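Local coordinates for fibronectin type III domain-containing protein (Simiduia agarivorans, PDB 6P2K) that probably hydrolyses xyloglucan-type beta-glucans as a glycoside hydrolase family 74 enzyme, its catalytic module built from two seven-bladed beta-propellers, at residues I313-D326 and S368-S380. Numbering follows the deposited sequence.
Sequences IWDSYDGSWDIGWD and SYSWQNKYSTPTS
Trp371 lies flat against Trp314, the five-membered rings face to face with centroids 3.6 Å apart and planes only 11° from parallel. The edge of the Trp371 indole is used as well: NE1 donates to Ile313 O at 2.9 Å, nearly straight at 166°, the oxygen lying in the ring plane. Bond and stack together restrain the rotation of the indole. Ile313 sets CD1 over the centre of the Tyr369 ring, 4.2 Å from the centroid, a CH-pi contact, while its other branch, CG2, touches Tyr369 CE1. Where the backbones part, one water links Ser320 O to Trp371 N and another Asp322 N to Trp371 O; a third holds Trp371 O and reaches Ser320 O only weakly.

Further along, Asn373 ND2 reaches Asp322 OD2 at 3.0 Å from above the carboxylate plane. Asn373 OD1 accepts from Tyr375 N, an Asx turn, and from Ser376 N; the two bonds help hold the amide in place. Asp322 OD1, itself in an Asx turn with Gly324 N, also binds Tyr393. Tyr375, its CG wedged between backbone N and carbonyl carbon (chi1 73°), sends its hydroxyl into the bend at Gly324: OH donates to Ile323 O at 2.6 Å and accepts from Asp326 N at 3.1 Å. The same ring meets the face of Trp325 in an offset edge-to-face pair; Trp325 NE1 bonds to Gly12 O.

Ile313 and Trp314 form a classic bulge opposite Leu292 in outer strand 304-314; strand 368-373, beside 358-363, edges the next four-stranded antiparallel propeller blade, and 376-379 carries the contact into a further sheet, pairing antiparallel with 388-395.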
loop_
_atom_site.group_PDB
_atom_site.type_symbol
_atom_site.label_atom_id
_atom_site.label_comp_id
_atom_site.label_asym_id
_atom_site.label_seq_id
_atom_site.Cartn_x
_atom_site.Cartn_y
_atom_site.Cartn_z
ATOM N N ILE B 313 30.831 -18.347 30.875
ATOM C CA ILE B 313 29.612 -18.065 31.629
ATOM C C ILE B 313 28.853 -16.879 31.060
ATOM O O ILE B 313 27.738 -16.586 31.520
ATOM C CB ILE B 313 29.938 -17.835 33.118
ATOM C CG1 ILE B 313 30.879 -16.639 33.283
ATOM C CG2 ILE B 313 30.564 -19.085 33.716
ATOM C CD1 ILE B 313 30.948 -16.120 34.703
ATOM N N TRP B 314 29.420 -16.197 30.066
ATOM C CA TRP B 314 28.797 -15.081 29.370
ATOM C C TRP B 314 29.322 -15.117 27.943
ATOM O O TRP B 314 30.516 -15.347 27.733
ATOM C CB TRP B 314 29.138 -13.752 30.051
ATOM C CG TRP B 314 28.183 -12.625 29.777
ATOM C CD1 TRP B 314 26.940 -12.706 29.210
ATOM C CD2 TRP B 314 28.404 -11.241 30.068
ATOM N NE1 TRP B 314 26.378 -11.450 29.129
ATOM C CE2 TRP B 314 27.258 -10.537 29.651
ATOM C CE3 TRP B 314 29.465 -10.528 30.637
ATOM C CZ2 TRP B 314 27.142 -9.156 29.791
ATOM C CZ3 TRP B 314 29.347 -9.157 30.774
ATOM C CH2 TRP B 314 28.194 -8.487 30.355
ATOM N N ASP B 315 28.443 -14.911 26.966
ATOM C CA ASP B 315 28.813 -15.190 25.583
ATOM C C ASP B 315 28.052 -14.256 24.646
ATOM O O ASP B 315 27.368 -13.327 25.084
ATOM C CB ASP B 315 28.545 -16.663 25.251
ATOM C CG ASP B 315 29.506 -17.213 24.220
ATOM O OD1 ASP B 315 30.162 -16.405 23.523
ATOM O OD2 ASP B 315 29.602 -18.454 24.104
ATOM N N SER B 316 28.175 -14.525 23.342
ATOM C CA SER B 316 27.509 -13.747 22.308
ATOM C C SER B 316 26.025 -13.614 22.610
ATOM O O SER B 316 25.404 -14.509 23.187
ATOM C CB SER B 316 27.686 -14.415 20.940
ATOM O OG SER B 316 29.031 -14.803 20.742
ATOM N N TYR B 317 25.455 -12.482 22.214
ATOM C CA TYR B 317 24.031 -12.249 22.406
ATOM C C TYR B 317 23.222 -13.312 21.677
ATOM O O TYR B 317 23.382 -13.514 20.471
ATOM C CB TYR B 317 23.653 -10.853 21.909
ATOM C CG TYR B 317 22.182 -10.544 22.039
ATOM C CD1 TYR B 317 21.612 -10.291 23.281
ATOM C CD2 TYR B 317 21.362 -10.504 20.922
ATOM C CE1 TYR B 317 20.263 -10.003 23.403
ATOM C CE2 TYR B 317 20.013 -10.219 21.034
ATOM C CZ TYR B 317 19.468 -9.971 22.279
ATOM O OH TYR B 317 18.124 -9.688 22.396
ATOM N N ASP B 318 22.358 -14.001 22.423
ATOM C CA ASP B 318 21.470 -15.013 21.866
ATOM C C ASP B 318 20.033 -14.830 22.336
ATOM O O ASP B 318 19.220 -15.746 22.173
ATOM C CB ASP B 318 21.960 -16.421 22.229
ATOM C CG ASP B 318 22.071 -16.635 23.731
ATOM O OD1 ASP B 318 21.755 -15.704 24.504
ATOM O OD2 ASP B 318 22.482 -17.741 24.141
ATOM N N GLY B 319 19.707 -13.679 22.924
ATOM C CA GLY B 319 18.396 -13.433 23.478
ATOM C C GLY B 319 18.245 -13.778 24.944
ATOM O O GLY B 319 17.205 -13.461 25.531
ATOM N N SER B 320 19.245 -14.407 25.558
ATOM C CA SER B 320 19.116 -14.853 26.939
ATOM C C SER B 320 19.456 -13.771 27.959
ATOM O O SER B 320 19.322 -14.016 29.162
ATOM C CB SER B 320 19.994 -16.085 27.181
ATOM O OG SER B 320 21.370 -15.758 27.121
ATOM N N TRP B 321 19.895 -12.592 27.519
ATOM C CA TRP B 321 20.117 -11.481 28.434
ATOM C C TRP B 321 19.799 -10.174 27.722
ATOM O O TRP B 321 19.892 -10.080 26.497
ATOM C CB TRP B 321 21.551 -11.465 28.992
ATOM C CG TRP B 321 22.637 -11.675 27.979
ATOM C CD1 TRP B 321 23.039 -12.865 27.443
ATOM C CD2 TRP B 321 23.478 -10.671 27.397
ATOM N NE1 TRP B 321 24.070 -12.662 26.555
ATOM C CE2 TRP B 321 24.358 -11.324 26.508
ATOM C CE3 TRP B 321 23.569 -9.283 27.538
ATOM C CZ2 TRP B 321 25.318 -10.636 25.765
ATOM C CZ3 TRP B 321 24.521 -8.602 26.800
ATOM C CH2 TRP B 321 25.382 -9.280 25.923
ATOM N N ASP B 322 19.412 -9.171 28.504
ATOM C CA ASP B 322 19.024 -7.867 27.970
ATOM C C ASP B 322 20.280 -7.081 27.611
ATOM O O ASP B 322 21.004 -6.609 28.492
ATOM C CB ASP B 322 18.172 -7.110 28.985
ATOM C CG ASP B 322 17.816 -5.702 28.524
ATOM O OD1 ASP B 322 17.859 -5.433 27.302
ATOM O OD2 ASP B 322 17.494 -4.857 29.392
ATOM N N ILE B 323 20.535 -6.924 26.310
ATOM C CA ILE B 323 21.708 -6.178 25.872
ATOM C C ILE B 323 21.537 -4.677 26.046
ATOM O O ILE B 323 22.511 -3.927 25.894
ATOM C CB ILE B 323 22.043 -6.545 24.411
ATOM C CG1 ILE B 323 23.501 -6.195 24.092
ATOM C CG2 ILE B 323 21.073 -5.869 23.443
ATOM C CD1 ILE B 323 24.079 -6.954 22.915
ATOM N N GLY B 324 20.335 -4.217 26.392
ATOM C CA GLY B 324 20.143 -2.790 26.574
ATOM C C GLY B 324 20.223 -2.043 25.251
ATOM O O GLY B 324 20.072 -2.614 24.168
ATOM N N TRP B 325 20.469 -0.733 25.349
ATOM C CA TRP B 325 20.555 0.062 24.129
ATOM C C TRP B 325 21.871 -0.158 23.395
ATOM O O TRP B 325 21.912 -0.043 22.164
ATOM C CB TRP B 325 20.358 1.556 24.430
ATOM C CG TRP B 325 21.420 2.227 25.276
ATOM C CD1 TRP B 325 21.331 2.544 26.603
ATOM C CD2 TRP B 325 22.704 2.702 24.839
ATOM N NE1 TRP B 325 22.479 3.170 27.021
ATOM C CE2 TRP B 325 23.339 3.278 25.959
ATOM C CE3 TRP B 325 23.381 2.689 23.615
ATOM C CZ2 TRP B 325 24.617 3.835 25.891
ATOM C CZ3 TRP B 325 24.654 3.238 23.552
ATOM C CH2 TRP B 325 25.256 3.805 24.683
ATOM N N ASP B 326 22.940 -0.490 24.119
ATOM C CA ASP B 326 24.277 -0.621 23.538
ATOM C C ASP B 326 24.445 -2.043 23.020
ATOM O O ASP B 326 24.838 -2.955 23.751
ATOM C CB ASP B 326 25.339 -0.265 24.571
ATOM C CG ASP B 326 26.727 -0.122 23.967
ATOM O OD1 ASP B 326 26.863 -0.234 22.730
ATOM O OD2 ASP B 326 27.684 0.107 24.736
ATOM N N SER B 368 24.334 -22.182 36.750
ATOM C CA SER B 368 23.912 -21.283 35.693
ATOM C C SER B 368 23.962 -19.845 36.190
ATOM O O SER B 368 23.775 -19.570 37.381
ATOM C CB SER B 368 22.498 -21.622 35.207
ATOM O OG SER B 368 21.520 -21.305 36.184
ATOM N N TYR B 369 24.226 -18.934 35.261
ATOM C CA TYR B 369 24.298 -17.511 35.541
ATOM C C TYR B 369 23.188 -16.796 34.786
ATOM O O TYR B 369 22.885 -17.134 33.639
ATOM C CB TYR B 369 25.665 -16.943 35.146
ATOM C CG TYR B 369 26.796 -17.443 36.016
ATOM C CD1 TYR B 369 27.447 -18.633 35.725
ATOM C CD2 TYR B 369 27.204 -16.729 37.134
ATOM C CE1 TYR B 369 28.478 -19.095 36.522
ATOM C CE2 TYR B 369 28.233 -17.183 37.937
ATOM C CZ TYR B 369 28.868 -18.367 37.627
ATOM O OH TYR B 369 29.895 -18.827 38.420
ATOM N N SER B 370 22.578 -15.813 35.441
ATOM C CA SER B 370 21.479 -15.037 34.872
ATOM C C SER B 370 21.920 -13.577 34.823
ATOM O O SER B 370 21.962 -12.898 35.854
ATOM C CB SER B 370 20.205 -15.219 35.693
ATOM O OG SER B 370 19.104 -14.585 35.067
ATOM N N TRP B 371 22.245 -13.098 33.627
ATOM C CA TRP B 371 22.822 -11.772 33.473
ATOM C C TRP B 371 21.737 -10.704 33.454
ATOM O O TRP B 371 20.703 -10.859 32.799
ATOM C CB TRP B 371 23.664 -11.715 32.199
ATOM C CG TRP B 371 24.921 -12.501 32.364
ATOM C CD1 TRP B 371 25.130 -13.804 32.014
ATOM C CD2 TRP B 371 26.133 -12.049 32.973
ATOM N NE1 TRP B 371 26.407 -14.185 32.353
ATOM C CE2 TRP B 371 27.043 -13.124 32.943
ATOM C CE3 TRP B 371 26.541 -10.834 33.533
ATOM C CZ2 TRP B 371 28.335 -13.021 33.449
ATOM C CZ3 TRP B 371 27.826 -10.733 34.034
ATOM C CH2 TRP B 371 28.706 -11.822 33.991
ATOM N N GLN B 372 21.985 -9.615 34.181
ATOM C CA GLN B 372 21.015 -8.548 34.385
ATOM C C GLN B 372 21.607 -7.221 33.933
ATOM O O GLN B 372 22.752 -6.899 34.267
ATOM C CB GLN B 372 20.591 -8.464 35.857
ATOM C CG GLN B 372 20.059 -9.772 36.430
ATOM C CD GLN B 372 19.874 -9.729 37.944
ATOM O OE1 GLN B 372 19.693 -8.660 38.532
ATOM N NE2 GLN B 372 19.914 -10.900 38.578
ATOM N N ASN B 373 20.818 -6.459 33.179
ATOM C CA ASN B 373 21.217 -5.137 32.707
ATOM C C ASN B 373 21.151 -4.149 33.869
ATOM O O ASN B 373 20.076 -3.916 34.431
ATOM C CB ASN B 373 20.296 -4.728 31.552
ATOM C CG ASN B 373 20.421 -3.261 31.141
ATOM O OD1 ASN B 373 21.153 -2.466 31.733
ATOM N ND2 ASN B 373 19.683 -2.902 30.097
ATOM N N LYS B 374 22.299 -3.560 34.225
ATOM C CA LYS B 374 22.388 -2.633 35.349
ATOM C C LYS B 374 22.854 -1.246 34.914
ATOM O O LYS B 374 23.458 -0.513 35.699
ATOM C CB LYS B 374 23.318 -3.180 36.433
ATOM C CG LYS B 374 22.853 -4.490 37.057
ATOM C CD LYS B 374 21.595 -4.286 37.893
ATOM C CE LYS B 374 21.210 -5.563 38.628
ATOM N NZ LYS B 374 20.287 -5.286 39.759
ATOM N N TYR B 375 22.590 -0.868 33.665
ATOM C CA TYR B 375 22.931 0.469 33.203
ATOM C C TYR B 375 21.776 1.218 32.560
ATOM O O TYR B 375 21.806 2.456 32.551
ATOM C CB TYR B 375 24.120 0.424 32.222
ATOM C CG TYR B 375 23.830 -0.129 30.839
ATOM C CD1 TYR B 375 23.766 -1.501 30.611
ATOM C CD2 TYR B 375 23.656 0.725 29.753
ATOM C CE1 TYR B 375 23.515 -2.008 29.348
ATOM C CE2 TYR B 375 23.405 0.229 28.484
ATOM C CZ TYR B 375 23.338 -1.137 28.286
ATOM O OH TYR B 375 23.094 -1.626 27.021
ATOM N N SER B 376 20.756 0.529 32.053
ATOM C CA SER B 376 19.639 1.197 31.404
ATOM C C SER B 376 18.373 0.388 31.638
ATOM O O SER B 376 18.425 -0.807 31.942
ATOM C CB SER B 376 19.893 1.385 29.904
ATOM O OG SER B 376 20.224 0.156 29.280
ATOM N N THR B 377 17.231 1.053 31.481
ATOM C CA THR B 377 15.933 0.465 31.789
ATOM C C THR B 377 15.055 0.477 30.546
ATOM O O THR B 377 14.835 1.553 29.964
ATOM C CB THR B 377 15.254 1.231 32.924
ATOM O OG1 THR B 377 16.160 1.341 34.028
ATOM C CG2 THR B 377 13.988 0.509 33.377
ATOM N N PRO B 378 14.527 -0.662 30.107
ATOM C CA PRO B 378 13.672 -0.661 28.917
ATOM C C PRO B 378 12.313 -0.052 29.216
ATOM O O PRO B 378 11.779 -0.183 30.319
ATOM C CB PRO B 378 13.545 -2.149 28.576
ATOM C CG PRO B 378 13.660 -2.835 29.907
ATOM C CD PRO B 378 14.658 -2.007 30.698
ATOM N N THR B 379 11.759 0.629 28.217
ATOM C CA THR B 379 10.404 1.157 28.285
ATOM C C THR B 379 9.482 0.310 27.417
ATOM O O THR B 379 9.887 -0.687 26.814
ATOM C CB THR B 379 10.352 2.621 27.842
ATOM O OG1 THR B 379 10.281 2.683 26.412
ATOM C CG2 THR B 379 11.580 3.370 28.324
ATOM N N SER B 380 8.225 0.737 27.345
ATOM C CA SER B 380 7.232 0.031 26.553
ATOM C C SER B 380 7.236 0.444 25.086
ATOM O O SER B 380 6.518 -0.170 24.290
ATOM C CB SER B 380 5.844 0.248 27.157
ATOM O OG SER B 380 5.467 1.613 27.092
HETATM O O HOH W 1 21.610 -14.608 31.117
HETATM O O HOH W 2 18.963 -12.685 32.266
HETATM O O HOH W 3 18.848 -9.623 31.347
#